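Local coordinates for protein fiber (Human adenovirus 48, PDB 6FJQ) that probably serves as the receptor-binding knob at the tip of the viral fiber, helping to determine which cells the adenovirus attaches to, at residues Trp88-Asn93 and Ala100-Val105. Numbering follows the deposited sequence.
Sequences WNYRSN and AYEEAV
Tyr90 lays its ring along the segment 100-105 and ends on the backbone of Glu103, where its hydroxyl donates a hydrogen bond across the two segments. Tyr90 OH to Glu103 O measures 2.6 Å; the oxygen sits at the edge of the phenol, in the ring plane, and the donor comes in on a lone pair with a C=O...OH angle of 142°. The ring gets there because CG stands beside the backbone N and anti to the carbonyl carbon (chi1 -69°). This is the tightly packed part: Ala104 CB lies 4.0 Å from Tyr90 CZ, and Glu102, kinked at its second torsion, brings its carboxylate to the side of both Tyr90 and Trp88. That carboxylate is turned 72° from the phenol plane, with Glu102 OE1 toward Tyr90 CE2 and Glu102 OE2 3.6 Å from Trp88 NE1. Next to it, the Asn89 amide is nearly coplanar with the carboxylate, the two side chains running alongside in opposite senses. The looser side is at Ala100 and Tyr101, both exposed; Tyr101 meets Tyr90 with the outer end of its ring, Tyr101 OH lying 4.1 Å from Tyr90 CE2. After strand 88-90 the chain loops out and returns across it at a steep angle. In the knob's β-sandwich that strand is the outermost of its sheet within the chain, paired antiparallel with strand 4-7, whose Leu5 touches Trp88, Glu102 and Ala104, while Trp88 also reaches Phe27 and Leu29 of strand 23-32.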
loop_
_atom_site.group_PDB
_atom_site.type_symbol
_atom_site.label_atom_id
_atom_site.label_comp_id
_atom_site.label_asym_id
_atom_site.label_seq_id
_atom_site.Cartn_x
_atom_site.Cartn_y
_atom_site.Cartn_z
ATOM N N TRP A 88 2.819 -11.092 -21.856
ATOM C CA TRP A 88 2.661 -11.554 -20.459
ATOM C C TRP A 88 3.350 -12.890 -20.204
ATOM O O TRP A 88 2.909 -13.922 -20.696
ATOM C CB TRP A 88 1.189 -11.659 -20.142
ATOM C CG TRP A 88 0.826 -12.212 -18.833
ATOM C CD1 TRP A 88 0.346 -13.473 -18.569
ATOM C CD2 TRP A 88 0.810 -11.522 -17.596
ATOM N NE1 TRP A 88 0.046 -13.604 -17.230
ATOM C CE2 TRP A 88 0.340 -12.410 -16.617
ATOM C CE3 TRP A 88 1.161 -10.219 -17.206
ATOM C CZ2 TRP A 88 0.206 -12.024 -15.274
ATOM C CZ3 TRP A 88 1.025 -9.853 -15.857
ATOM C CH2 TRP A 88 0.553 -10.742 -14.927
ATOM N N ASN A 89 4.430 -12.857 -19.427
ATOM C CA ASN A 89 5.139 -14.055 -19.061
ATOM C C ASN A 89 5.912 -13.806 -17.776
ATOM O O ASN A 89 5.858 -12.732 -17.262
ATOM C CB ASN A 89 6.053 -14.484 -20.235
ATOM C CG ASN A 89 6.239 -16.012 -20.325
ATOM O OD1 ASN A 89 5.358 -16.841 -19.976
ATOM N ND2 ASN A 89 7.396 -16.393 -20.808
ATOM N N TYR A 90 6.567 -14.835 -17.247
ATOM C CA TYR A 90 7.583 -14.739 -16.179
ATOM C C TYR A 90 8.774 -13.865 -16.603
ATOM O O TYR A 90 8.958 -13.524 -17.772
ATOM C CB TYR A 90 8.114 -16.141 -15.782
ATOM C CG TYR A 90 7.132 -17.045 -15.055
ATOM C CD1 TYR A 90 6.935 -16.922 -13.673
ATOM C CD2 TYR A 90 6.413 -18.049 -15.729
ATOM C CE1 TYR A 90 6.030 -17.740 -13.001
ATOM C CE2 TYR A 90 5.499 -18.870 -15.050
ATOM C CZ TYR A 90 5.309 -18.702 -13.694
ATOM O OH TYR A 90 4.420 -19.482 -13.022
ATOM N N ARG A 91 9.588 -13.509 -15.626
ATOM C CA ARG A 91 10.768 -12.689 -15.836
ATOM C C ARG A 91 11.899 -13.644 -16.175
ATOM O O ARG A 91 11.949 -14.742 -15.639
ATOM C CB ARG A 91 11.041 -11.876 -14.554
ATOM C CG ARG A 91 12.227 -10.920 -14.648
ATOM C CD ARG A 91 12.033 -9.566 -13.937
ATOM N NE ARG A 91 13.192 -9.070 -13.173
ATOM C CZ ARG A 91 14.338 -8.578 -13.671
ATOM N NH1 ARG A 91 14.599 -8.496 -14.974
ATOM N NH2 ARG A 91 15.254 -8.152 -12.830
ATOM N N SER A 92 12.787 -13.253 -17.082
ATOM C CA SER A 92 13.964 -14.048 -17.507
ATOM C C SER A 92 14.078 -15.533 -16.944
ATOM O O SER A 92 13.119 -16.301 -17.079
ATOM C CB SER A 92 15.253 -13.198 -17.326
ATOM O OG SER A 92 16.378 -13.851 -17.877
ATOM N N ASN A 93 15.207 -15.926 -16.327
ATOM C CA ASN A 93 15.560 -17.361 -15.869
ATOM C C ASN A 93 15.919 -18.510 -16.934
ATOM O O ASN A 93 16.985 -18.436 -17.586
ATOM C CB ASN A 93 14.630 -17.844 -14.710
ATOM C CG ASN A 93 15.066 -19.188 -14.103
ATOM O OD1 ASN A 93 16.260 -19.527 -14.006
ATOM N ND2 ASN A 93 14.076 -19.974 -13.712
ATOM N N ALA A 100 6.884 -17.923 -24.303
ATOM C CA ALA A 100 5.579 -18.026 -23.610
ATOM C C ALA A 100 5.050 -19.473 -23.284
ATOM O O ALA A 100 4.362 -20.094 -24.090
ATOM C CB ALA A 100 4.513 -17.184 -24.335
ATOM N N TYR A 101 5.384 -19.988 -22.102
ATOM C CA TYR A 101 4.774 -21.233 -21.551
ATOM C C TYR A 101 3.890 -20.763 -20.355
ATOM O O TYR A 101 4.014 -19.607 -19.884
ATOM C CB TYR A 101 5.866 -22.367 -21.178
ATOM C CG TYR A 101 6.277 -22.483 -19.662
ATOM C CD1 TYR A 101 5.445 -23.167 -18.717
ATOM C CD2 TYR A 101 7.433 -21.845 -19.165
ATOM C CE1 TYR A 101 5.753 -23.187 -17.363
ATOM C CE2 TYR A 101 7.746 -21.887 -17.807
ATOM C CZ TYR A 101 6.904 -22.557 -16.928
ATOM O OH TYR A 101 7.225 -22.597 -15.614
ATOM N N GLU A 102 3.046 -21.672 -19.859
ATOM C CA GLU A 102 2.749 -21.583 -18.438
ATOM C C GLU A 102 2.239 -22.842 -17.673
ATOM O O GLU A 102 1.870 -23.833 -18.258
ATOM C CB GLU A 102 1.784 -20.343 -18.213
ATOM C CG GLU A 102 1.929 -19.408 -17.005
ATOM C CD GLU A 102 1.903 -17.934 -17.374
ATOM O OE1 GLU A 102 2.979 -17.657 -17.966
ATOM O OE2 GLU A 102 0.894 -17.134 -17.097
ATOM N N GLU A 103 2.479 -22.781 -16.360
ATOM C CA GLU A 103 1.489 -22.897 -15.259
ATOM C C GLU A 103 1.814 -21.696 -14.298
ATOM O O GLU A 103 2.976 -21.279 -14.207
ATOM C CB GLU A 103 1.574 -24.247 -14.492
ATOM C CG GLU A 103 1.069 -24.262 -13.015
ATOM C CD GLU A 103 2.046 -23.669 -11.978
ATOM O OE1 GLU A 103 3.280 -23.832 -12.125
ATOM O OE2 GLU A 103 1.596 -23.033 -11.002
ATOM N N ALA A 104 0.833 -21.157 -13.568
ATOM C CA ALA A 104 1.122 -20.092 -12.600
ATOM C C ALA A 104 0.077 -19.969 -11.453
ATOM O O ALA A 104 -0.313 -18.889 -11.051
ATOM C CB ALA A 104 1.297 -18.778 -13.335
ATOM N N VAL A 105 -0.318 -21.092 -10.886
ATOM C CA VAL A 105 -1.413 -21.129 -9.931
ATOM C C VAL A 105 -1.058 -20.380 -8.670
ATOM O O VAL A 105 -1.911 -19.711 -8.090
ATOM C CB VAL A 105 -1.893 -22.590 -9.665
ATOM C CG1 VAL A 105 -2.794 -22.699 -8.437
ATOM C CG2 VAL A 105 -2.640 -23.095 -10.897
#